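Local coordinates for protein exopolygalacturonate lyase (Vibrio vulnificus, PDB 5A29) that probably cleaves pectic polygalacturonate as a polysaccharide lyase of family 2, by metal-assisted beta-elimination, at residues W262-Y265 with L266-Y270; A273-P276 with K277-A280; D204-V207 with F208-P211; K178-W181 with Q182-E186. One frame throughout, in Å; residues are numbered along the deposited sequence.

Interaction 1: residues W262-Y265 with L266-Y270; sequences WGQY and LMTQY. With SRT (S,R meso-tartaric acid), chain D.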
loop_
_atom_site.group_PDB
_atom_site.type_symbol
_atom_site.label_atom_id
_atom_site.label_comp_id
_atom_site.label_asym_id
_atom_site.label_seq_id
_atom_site.Cartn_x
_atom_site.Cartn_y
_atom_site.Cartn_z
ATOM N N TRP A 262 6.099 -2.496 20.840
ATOM C CA TRP A 262 6.450 -1.244 20.117
ATOM C C TRP A 262 5.474 -1.047 18.940
ATOM O O TRP A 262 5.006 0.057 18.694
ATOM C CB TRP A 262 7.840 -1.352 19.552
ATOM C CG TRP A 262 8.801 -0.774 20.577
ATOM C CD1 TRP A 262 9.640 -1.475 21.434
ATOM C CD2 TRP A 262 8.923 0.606 20.907
ATOM N NE1 TRP A 262 10.311 -0.578 22.248
ATOM C CE2 TRP A 262 9.898 0.699 21.964
ATOM C CE3 TRP A 262 8.299 1.775 20.441
ATOM C CZ2 TRP A 262 10.263 1.927 22.557
ATOM C CZ3 TRP A 262 8.664 3.015 21.017
ATOM C CH2 TRP A 262 9.655 3.070 22.081
ATOM N N GLY A 263 5.125 -2.154 18.277
ATOM C CA GLY A 263 4.017 -2.074 17.250
ATOM C C GLY A 263 2.717 -1.585 17.850
ATOM O O GLY A 263 2.015 -0.685 17.269
ATOM N N GLN A 264 2.347 -2.126 19.029
ATOM C CA GLN A 264 1.157 -1.700 19.691
ATOM C C GLN A 264 1.236 -0.189 20.090
ATOM O O GLN A 264 0.253 0.539 19.936
ATOM C CB GLN A 264 0.881 -2.547 20.950
ATOM C CG GLN A 264 -0.350 -2.130 21.704
ATOM C CD GLN A 264 -0.505 -2.914 23.007
ATOM O OE1 GLN A 264 0.392 -2.937 23.841
ATOM N NE2 GLN A 264 -1.654 -3.519 23.188
ATOM N N TYR A 265 2.365 0.232 20.631
ATOM C CA TYR A 265 2.486 1.663 21.088
ATOM C C TYR A 265 2.245 2.584 19.870
ATOM O O TYR A 265 1.495 3.558 19.927
ATOM C CB TYR A 265 3.875 1.881 21.657
ATOM C CG TYR A 265 4.147 3.345 21.968
ATOM C CD1 TYR A 265 3.579 3.950 23.123
ATOM C CD2 TYR A 265 4.851 4.142 21.068
ATOM C CE1 TYR A 265 3.780 5.317 23.393
ATOM C CE2 TYR A 265 5.043 5.503 21.315
ATOM C CZ TYR A 265 4.523 6.084 22.498
ATOM O OH TYR A 265 4.736 7.466 22.747
ATOM N N LEU A 266 2.963 2.298 18.792
ATOM C CA LEU A 266 2.883 3.160 17.594
ATOM C C LEU A 266 1.473 3.159 17.007
ATOM O O LEU A 266 0.871 4.208 16.729
ATOM C CB LEU A 266 3.956 2.727 16.582
ATOM C CG LEU A 266 4.012 3.532 15.269
ATOM C CD1 LEU A 266 4.172 5.066 15.515
ATOM C CD2 LEU A 266 5.181 3.033 14.429
ATOM N N MET A 267 0.872 1.987 16.854
ATOM C CA MET A 267 -0.523 1.911 16.365
ATOM C C MET A 267 -1.498 2.712 17.259
ATOM O O MET A 267 -2.420 3.425 16.780
ATOM C CB MET A 267 -0.970 0.449 16.254
ATOM C CG MET A 267 -2.388 0.280 15.784
ATOM S SD MET A 267 -2.983 -1.468 15.768
ATOM C CE MET A 267 -1.790 -2.252 14.743
ATOM N N THR A 268 -1.297 2.595 18.576
ATOM C CA THR A 268 -2.172 3.260 19.543
ATOM C C THR A 268 -2.087 4.799 19.463
ATOM O O THR A 268 -3.065 5.453 19.771
ATOM C CB THR A 268 -1.710 2.813 20.981
ATOM O OG1 THR A 268 -2.106 1.447 21.108
ATOM C CG2 THR A 268 -2.472 3.560 22.039
ATOM N N GLN A 269 -0.916 5.334 19.138
ATOM C CA GLN A 269 -0.767 6.831 19.095
ATOM C C GLN A 269 -1.807 7.437 18.090
ATOM O O GLN A 269 -2.396 8.542 18.349
ATOM C CB GLN A 269 0.659 7.247 18.781
ATOM C CG GLN A 269 1.768 6.814 19.802
ATOM C CD GLN A 269 1.236 6.915 21.240
ATOM O OE1 GLN A 269 1.026 8.021 21.744
ATOM N NE2 GLN A 269 0.904 5.771 21.846
ATOM N N TYR A 270 -2.023 6.739 16.960
ATOM C CA TYR A 270 -3.042 7.232 15.980
ATOM C C TYR A 270 -4.409 7.256 16.527
ATOM O O TYR A 270 -5.184 8.236 16.307
ATOM C CB TYR A 270 -3.011 6.445 14.640
ATOM C CG TYR A 270 -1.673 6.593 13.943
ATOM C CD1 TYR A 270 -1.436 7.625 13.057
ATOM C CD2 TYR A 270 -0.650 5.662 14.168
ATOM C CE1 TYR A 270 -0.218 7.697 12.387
ATOM C CE2 TYR A 270 0.578 5.794 13.560
ATOM C CZ TYR A 270 0.779 6.823 12.698
ATOM O OH TYR A 270 1.979 6.895 12.068
HETATM O O1 SRT D . -4.323 6.231 10.585
HETATM O O11 SRT D . -5.732 6.897 12.102
HETATM C C1 SRT D . -5.188 5.991 11.457
HETATM C C2 SRT D . -5.400 4.517 11.743
HETATM O O2 SRT D . -4.846 4.412 13.007
HETATM C C3 SRT D . -6.795 3.849 11.801
HETATM O O3 SRT D . -7.866 4.759 11.738
HETATM C C4 SRT D . -7.092 2.778 10.765
HETATM O O4 SRT D . -7.737 1.814 11.264
HETATM O O41 SRT D . -6.690 2.867 9.549
#

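Interaction 2: residues A273-P276 with K277-A280; sequences AKHP and KTGA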
loop_
_atom_site.group_PDB
_atom_site.type_symbol
_atom_site.label_atom_id
_atom_site.label_comp_id
_atom_site.label_asym_id
_atom_site.label_seq_id
_atom_site.Cartn_x
_atom_site.Cartn_y
_atom_site.Cartn_z
ATOM N N ALA A 273 -5.110 10.121 19.108
ATOM C CA ALA A 273 -5.282 11.409 18.481
ATOM C C ALA A 273 -6.531 11.550 17.587
ATOM O O ALA A 273 -6.697 12.583 16.992
ATOM C CB ALA A 273 -4.008 11.773 17.678
ATOM N N LYS A 274 -7.422 10.551 17.548
ATOM C CA LYS A 274 -8.634 10.639 16.785
ATOM C C LYS A 274 -9.484 11.825 17.254
ATOM O O LYS A 274 -9.385 12.300 18.418
ATOM C CB LYS A 274 -9.448 9.325 16.807
ATOM C CG LYS A 274 -10.315 9.149 18.052
ATOM C CD LYS A 274 -10.847 7.723 17.960
ATOM C CE LYS A 274 -10.574 6.943 19.218
ATOM N NZ LYS A 274 -11.755 7.216 20.068
ATOM N N HIS A 275 -10.292 12.333 16.350
ATOM C CA HIS A 275 -11.096 13.552 16.712
ATOM C C HIS A 275 -11.988 13.319 17.943
ATOM O O HIS A 275 -12.701 12.351 18.029
ATOM C CB HIS A 275 -11.984 14.020 15.566
ATOM C CG HIS A 275 -12.527 15.389 15.809
ATOM N ND1 HIS A 275 -13.611 15.622 16.639
ATOM C CD2 HIS A 275 -12.013 16.607 15.494
ATOM C CE1 HIS A 275 -13.790 16.936 16.747
ATOM N NE2 HIS A 275 -12.817 17.558 16.080
ATOM N N PRO A 276 -11.897 14.189 18.941
ATOM C CA PRO A 276 -12.509 13.847 20.245
ATOM C C PRO A 276 -14.019 13.933 20.251
ATOM O O PRO A 276 -14.638 13.392 21.121
ATOM C CB PRO A 276 -11.925 14.916 21.199
ATOM C CG PRO A 276 -11.539 16.060 20.281
ATOM C CD PRO A 276 -11.057 15.404 18.994
ATOM N N LYS A 277 -14.630 14.598 19.280
ATOM C CA LYS A 277 -16.050 14.652 19.197
ATOM C C LYS A 277 -16.617 13.603 18.203
ATOM O O LYS A 277 -17.617 12.953 18.517
ATOM C CB LYS A 277 -16.461 16.088 18.822
ATOM C CG LYS A 277 -17.945 16.264 18.534
ATOM C CD LYS A 277 -18.766 16.530 19.793
ATOM C CE LYS A 277 -20.172 15.916 19.726
ATOM N NZ LYS A 277 -20.521 15.304 21.048
ATOM N N THR A 278 -15.992 13.425 17.027
ATOM C CA THR A 278 -16.581 12.547 15.963
ATOM C C THR A 278 -15.992 11.156 15.989
ATOM O O THR A 278 -16.557 10.248 15.432
ATOM C CB THR A 278 -16.283 13.094 14.558
ATOM O OG1 THR A 278 -14.872 13.175 14.436
ATOM C CG2 THR A 278 -16.858 14.560 14.424
ATOM N N GLY A 279 -14.871 10.974 16.671
ATOM C CA GLY A 279 -14.199 9.711 16.621
ATOM C C GLY A 279 -13.513 9.441 15.280
ATOM O O GLY A 279 -12.944 8.352 15.092
ATOM N N ALA A 280 -13.530 10.402 14.343
ATOM C CA ALA A 280 -12.941 10.122 13.001
ATOM C C ALA A 280 -11.432 9.913 13.159
ATOM O O ALA A 280 -10.737 10.649 13.900
ATOM C CB ALA A 280 -13.238 11.282 12.005
#

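Interaction 3: residues D204-V207 with F208-P211; sequences DDKV and FHRP. With EDO (1,2-ethanediol), chain K; EDO (1,2-ethanediol), chain N.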
loop_
_atom_site.group_PDB
_atom_site.type_symbol
_atom_site.label_atom_id
_atom_site.label_comp_id
_atom_site.label_asym_id
_atom_site.label_seq_id
_atom_site.Cartn_x
_atom_site.Cartn_y
_atom_site.Cartn_z
ATOM N N ASP A 204 21.354 -2.772 15.507
ATOM C CA ASP A 204 21.213 -3.012 16.937
ATOM C C ASP A 204 20.227 -4.131 17.215
ATOM O O ASP A 204 19.005 -3.974 17.018
ATOM C CB ASP A 204 20.806 -1.707 17.644
ATOM C CG ASP A 204 20.595 -1.874 19.159
ATOM O OD1 ASP A 204 20.727 -2.995 19.741
ATOM O OD2 ASP A 204 20.177 -0.855 19.752
ATOM N N ASP A 205 20.766 -5.266 17.646
ATOM C CA ASP A 205 19.962 -6.438 17.881
ATOM C C ASP A 205 18.938 -6.207 18.984
ATOM O O ASP A 205 17.949 -6.932 19.077
ATOM C CB ASP A 205 20.827 -7.688 18.174
ATOM C CG ASP A 205 20.130 -8.964 17.805
ATOM O OD1 ASP A 205 19.699 -9.128 16.622
ATOM O OD2 ASP A 205 19.902 -9.772 18.717
ATOM N N LYS A 206 19.172 -5.200 19.819
ATOM C CA LYS A 206 18.290 -5.016 20.986
ATOM C C LYS A 206 17.394 -3.795 20.842
ATOM O O LYS A 206 16.807 -3.339 21.840
ATOM C CB LYS A 206 19.140 -4.882 22.255
ATOM C CG LYS A 206 20.057 -6.112 22.389
ATOM C CD LYS A 206 20.898 -6.110 23.667
ATOM C CE LYS A 206 20.188 -6.819 24.797
ATOM N NZ LYS A 206 19.279 -5.875 25.533
ATOM N N VAL A 207 17.261 -3.309 19.592
ATOM C CA VAL A 207 16.332 -2.204 19.255
ATOM C C VAL A 207 14.970 -2.281 19.965
ATOM O O VAL A 207 14.529 -1.267 20.523
ATOM C CB VAL A 207 16.231 -1.963 17.721
ATOM C CG1 VAL A 207 15.565 -3.180 17.014
ATOM C CG2 VAL A 207 15.564 -0.615 17.395
ATOM N N PHE A 208 14.282 -3.423 19.999
ATOM C CA PHE A 208 12.910 -3.444 20.545
ATOM C C PHE A 208 12.901 -3.605 22.087
ATOM O O PHE A 208 11.841 -3.659 22.725
ATOM C CB PHE A 208 12.083 -4.534 19.907
ATOM C CG PHE A 208 11.751 -4.250 18.458
ATOM C CD1 PHE A 208 10.887 -3.190 18.136
ATOM C CD2 PHE A 208 12.272 -5.054 17.429
ATOM C CE1 PHE A 208 10.522 -2.954 16.795
ATOM C CE2 PHE A 208 11.960 -4.781 16.071
ATOM C CZ PHE A 208 11.085 -3.713 15.776
ATOM N N HIS A 209 14.093 -3.765 22.657
ATOM C CA HIS A 209 14.208 -3.856 24.135
ATOM C C HIS A 209 14.081 -2.476 24.857
ATOM O O HIS A 209 13.856 -2.430 26.089
ATOM C CB HIS A 209 15.547 -4.514 24.542
ATOM C CG HIS A 209 15.746 -5.908 24.000
ATOM N ND1 HIS A 209 16.605 -6.817 24.589
ATOM C CD2 HIS A 209 15.248 -6.529 22.897
ATOM C CE1 HIS A 209 16.631 -7.930 23.876
ATOM N NE2 HIS A 209 15.818 -7.782 22.843
ATOM N N ARG A 210 14.228 -1.358 24.146
ATOM C CA ARG A 210 13.811 -0.044 24.744
ATOM C C ARG A 210 12.425 -0.067 25.372
ATOM O O ARG A 210 11.466 -0.663 24.831
ATOM C CB ARG A 210 13.917 1.136 23.771
ATOM C CG ARG A 210 15.157 1.087 22.914
ATOM C CD ARG A 210 15.045 2.046 21.729
ATOM N NE ARG A 210 16.349 2.237 21.040
ATOM C CZ ARG A 210 17.168 3.246 21.354
ATOM N NH1 ARG A 210 16.831 4.091 22.326
ATOM N NH2 ARG A 210 18.330 3.416 20.733
ATOM N N PRO A 211 12.297 0.549 26.559
ATOM C CA PRO A 211 11.024 0.523 27.244
ATOM C C PRO A 211 10.026 1.466 26.518
ATOM O O PRO A 211 10.421 2.512 25.993
ATOM C CB PRO A 211 11.369 1.106 28.655
ATOM C CG PRO A 211 12.615 1.931 28.410
ATOM C CD PRO A 211 13.386 1.120 27.410
HETATM C C1 EDO K . 18.579 -0.120 22.593
HETATM O O1 EDO K . 19.982 -0.407 22.522
HETATM C C2 EDO K . 17.945 -1.279 23.325
HETATM O O2 EDO K . 18.536 -1.284 24.630
HETATM C C1 EDO N . 9.521 -2.851 25.172
HETATM O O1 EDO N . 10.646 -3.723 25.210
HETATM C C2 EDO N . 8.562 -3.277 26.278
HETATM O O2 EDO N . 8.212 -4.619 26.021
HETATM O O HOH W 1 18.288 0.865 19.265
HETATM O O HOH W 2 15.288 -6.056 19.320
#

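Interaction 4: residues K178-W181 with Q182-E186; sequences KAFW and QAHVE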
loop_
_atom_site.group_PDB
_atom_site.type_symbol
_atom_site.label_atom_id
_atom_site.label_comp_id
_atom_site.label_asym_id
_atom_site.label_seq_id
_atom_site.Cartn_x
_atom_site.Cartn_y
_atom_site.Cartn_z
ATOM N N LYS A 178 14.496 -5.369 12.411
ATOM C CA LYS A 178 15.223 -4.597 13.467
ATOM C C LYS A 178 16.007 -3.435 12.872
ATOM O O LYS A 178 15.986 -2.337 13.412
ATOM C CB LYS A 178 16.142 -5.571 14.265
ATOM C CG LYS A 178 15.331 -6.528 15.137
ATOM C CD LYS A 178 16.322 -7.454 15.921
ATOM C CE LYS A 178 15.553 -8.365 16.860
ATOM N NZ LYS A 178 16.475 -9.275 17.601
ATOM N N ALA A 179 16.578 -3.626 11.684
ATOM C CA ALA A 179 17.340 -2.572 11.015
ATOM C C ALA A 179 16.409 -1.512 10.477
ATOM O O ALA A 179 16.743 -0.328 10.481
ATOM C CB ALA A 179 18.197 -3.134 9.868
ATOM N N PHE A 180 15.213 -1.926 10.041
ATOM C CA PHE A 180 14.240 -0.949 9.441
ATOM C C PHE A 180 13.847 0.041 10.591
ATOM O O PHE A 180 13.877 1.254 10.447
ATOM C CB PHE A 180 13.030 -1.829 8.967
ATOM C CG PHE A 180 11.857 -1.050 8.388
ATOM C CD1 PHE A 180 12.029 0.176 7.773
ATOM C CD2 PHE A 180 10.600 -1.617 8.408
ATOM C CE1 PHE A 180 10.945 0.867 7.166
ATOM C CE2 PHE A 180 9.488 -0.955 7.841
ATOM C CZ PHE A 180 9.655 0.318 7.253
ATOM N N TRP A 181 13.411 -0.499 11.712
ATOM C CA TRP A 181 13.059 0.357 12.873
ATOM C C TRP A 181 14.275 1.227 13.300
ATOM O O TRP A 181 14.154 2.431 13.475
ATOM C CB TRP A 181 12.527 -0.488 14.026
ATOM C CG TRP A 181 11.044 -0.738 13.959
ATOM C CD1 TRP A 181 10.366 -1.603 13.071
ATOM C CD2 TRP A 181 10.039 -0.136 14.783
ATOM N NE1 TRP A 181 9.000 -1.546 13.328
ATOM C CE2 TRP A 181 8.778 -0.681 14.380
ATOM C CE3 TRP A 181 10.078 0.788 15.873
ATOM C CZ2 TRP A 181 7.593 -0.331 15.005
ATOM C CZ3 TRP A 181 8.897 1.150 16.486
ATOM C CH2 TRP A 181 7.660 0.579 16.072
ATOM N N GLN A 182 15.442 0.607 13.426
ATOM C CA GLN A 182 16.655 1.336 13.892
ATOM C C GLN A 182 17.015 2.480 12.941
ATOM O O GLN A 182 17.340 3.577 13.359
ATOM C CB GLN A 182 17.808 0.292 14.071
ATOM C CG GLN A 182 19.206 0.911 14.268
ATOM C CD GLN A 182 19.403 1.424 15.707
ATOM O OE1 GLN A 182 18.468 1.451 16.482
ATOM N NE2 GLN A 182 20.610 1.861 16.040
ATOM N N ALA A 183 16.860 2.297 11.634
ATOM C CA ALA A 183 17.244 3.310 10.698
ATOM C C ALA A 183 16.193 4.371 10.518
ATOM O O ALA A 183 16.510 5.423 10.056
ATOM C CB ALA A 183 17.565 2.683 9.320
ATOM N N HIS A 184 14.934 4.075 10.783
ATOM C CA HIS A 184 13.905 5.094 10.470
ATOM C C HIS A 184 13.351 5.810 11.694
ATOM O O HIS A 184 12.852 6.917 11.555
ATOM C CB HIS A 184 12.774 4.435 9.643
ATOM C CG HIS A 184 13.227 4.081 8.264
ATOM N ND1 HIS A 184 12.958 4.891 7.176
ATOM C CD2 HIS A 184 13.938 3.019 7.795
ATOM C CE1 HIS A 184 13.518 4.352 6.096
ATOM N NE2 HIS A 184 14.109 3.218 6.439
ATOM N N VAL A 185 13.476 5.222 12.882
ATOM C CA VAL A 185 12.914 5.921 14.082
ATOM C C VAL A 185 13.980 6.974 14.523
ATOM O O VAL A 185 15.118 6.632 14.863
ATOM C CB VAL A 185 12.555 4.966 15.233
ATOM C CG1 VAL A 185 12.212 5.779 16.497
ATOM C CG2 VAL A 185 11.337 4.103 14.859
ATOM N N GLU A 186 13.651 8.249 14.404
ATOM C CA GLU A 186 14.618 9.269 14.709
ATOM C C GLU A 186 14.612 9.552 16.218
ATOM O O GLU A 186 15.600 10.050 16.738
ATOM C CB GLU A 186 14.262 10.567 14.025
ATOM C CG GLU A 186 14.444 10.481 12.517
ATOM C CD GLU A 186 14.312 11.811 11.818
ATOM O OE1 GLU A 186 13.995 12.816 12.480
ATOM O OE2 GLU A 186 14.536 11.840 10.590
#

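Interaction 1: residues W262-Y265 with L266-Y270
Y265 and Q269, one turn apart on the alpha-helix 259-272, form an i to i+4 stack of an amide on a phenol ring. The ring and amide planes lie only 13° apart, and Q269 NE2 sits over one face, offset toward the rim, 3.3 Å from Y265 CE1. Q269 CG adds a CH-pi contact, 4.1 Å from the centroid of the Y265 ring. The bend of the glutamine chain at chi2 (-38°) folds the amide back along the helix, and this brings Q269 NE2 to Y265 O as well, a hydrogen bond of 3.0 Å with the acceptor almost in the amide plane. That carbonyl therefore accepts twice: Q269 N and Q269 NE2 approach from opposite faces of the Y265 carbonyl plane. A buried amide is thus held in rotation by its N-H at one end and, at the other, by a hydrogen bond that OE1 accepts from S215 OG; Y265 OH is bonded to A214 O.

Beyond this first shell, the regular helical bonds from L266 N to W262 O and from M267 N to G263 O carry the backbone. L266 and M267 pack on I241 of helix 234-250, while M267 also meets E343 and L346 of helix 331-349. At the end of the segment Y270 borders a bound meso-tartrate, its CB 3.2 Å from tartrate O2. Double acceptance recurs at Q264 O, which takes T268 N from one face of its carbonyl plane and, from the opposite face, T268 OG1, 2.8 Å from Q264 O and 35° above the plane.

Interaction 2: residues A273-P276 with K277-A280
The backbone of 273-280 leaves helix 259-272 and doubles back as a compact loop, closed by two hydrogen bonds: H275 N to A280 O, 3.0 Å and in the carbonyl plane, and G279 N to H275 O, 2.9 Å, with the donor tilted from the H275 carbonyl plane. G279 makes the return at a positive phi, which by itself favours glycine.

Inside the loop the H275 imidazole is the central side chain. Its CG lies anti to the backbone N (chi1 -167°), which turns ND1 toward the following peptides, and there it accepts from two successive amides, K277 N at 3.0 Å and T278 N at 3.3 Å. Neither donor sits squarely in the ring plane: the first is 31° out of it, the second 19°. P276 CD rests over one face of the ring, offset toward the rim, and K277 CB crosses obliquely near H275 CE1.

T278 forms an ST turn, its OG1 accepting from A280 N at 3.1 Å, and the same hydroxyl donates to S383 O. T278 OG1 stands 3.2 Å from H275 CB, the two side chains crossing at a slant. On the outer flank the aliphatic part of K274 runs beside the backbone of G279 and A280, with CB 3.4 Å from A280 O.

Outward, H275 meets I320, S383 and D384, while T278 and A280 rest on L369 of helix 353-370. The acceptance of two N-H groups by H275 ND1 is consistent with an unprotonated ND1, so a proton on a neutral ring would probably sit on NE2.

Interaction 3: residues D204-V207 with F208-P211
K206 NZ reaches H209 ND1 at 3.0 Å, a side-chain hydrogen bond that arrives 38° out of the imidazole plane. The lysine gets there by bending at chi3 and chi4, which curls its amino group back to ND1 at the rim of the ring. Two waters bridge the segments as well. One donates to D204 OD2 at 2.6 Å and accepts from R210 NH2, linking a carboxylate and a guanidinium whose charged atoms do not touch; the other joins D205 O to F208 N.

A type I beta turn from D204 to V207 sets up this arrangement. It coincides with an Asx turn in which D204 OD1 accepts from K206 N at 2.7 Å, met from well above the carboxylate plane. The chain then enters a short 3-10 segment.

In the packing layer, K206 CA lies over one face of the H209 ring, 4.0 Å from its centroid and 15° off the normal. V207 CG1 does likewise for F208, 3.8 Å from F208 CD2, the two side chains running side by side. V207 also touches K178 and Q182 of helix 170-184, while R210 makes a cation-pi contact with W188 and turns its CG toward V207 O, 3.4 Å away.

Interaction 4: residues K178-W181 with Q182-E186
F180 and H184, an i to i+4 aromatic pair, make the tight part of this last turn of helix 170-184. The edge of the phenylalanine is directed at the face of the imidazole in an offset edge-to-face arrangement, planes at 76° and centroids 5.2 Å apart. The closest approach is F180 CD1 to H184 CD2, 3.4 Å, and F180 CE1 stands above the imidazole, offset toward its rim. With F180 CG anti to the backbone N (chi1 177°), the ring projects outward from the helix, its CD1/CE1 edge reaching H184 one turn on. The carbonyl of F180 lies at the imidazole edge, near its plane, with F180 O 3.2 Å from H184 CD2, and also takes the hydrogen bond from H184 N. Both imidazole nitrogens have partners elsewhere: H184 NE2 bonds H153 ND1, and H184 ND1 bonds G194 O. H184 stands in the neighbourhood of the manganese ligands E154 and H196, about 6 Å from each between side chains, but the manganese ion lies about 9 Å from the H184 side chain.

W181 is also buried; V185 CG2 meets W181 CE3 at 3.7 Å, approaching the indole obliquely. W181 O accepts V185 N at 2.9 Å. The looser, partly exposed flank belongs to Q182 and A183: Q182 CB rests 3.3 Å from K178 O, and the chain then bends at chi2 so that its amide leads away to N202 O.

The remaining surfaces are shared. F180 packs against D239, L240 and A243 of helix 234-250, and W181 fits between that helix, at A244, and helix 259-272, at W262 and L266.

From the N terminus the order is interaction 4, 3, 1 and then 2, each closing before the next opens, so none nest or cross. Interaction 4 ends helix 170-184; interaction 3 shapes the loop that follows it and returns against the same helix, F208 CZ lying 3.5 Å from W181 CG and D205 OD1 forming a salt bridge with K178 NZ. Interaction 1, on helix 259-272, joins both: W262 NE1 probably bonds R210 O, and W181 CH2 packs beside L266 CD2. Interaction 2 closes the loop directly after that helix, about 17 Å between centres from interaction 1, and touches neither of the earlier two.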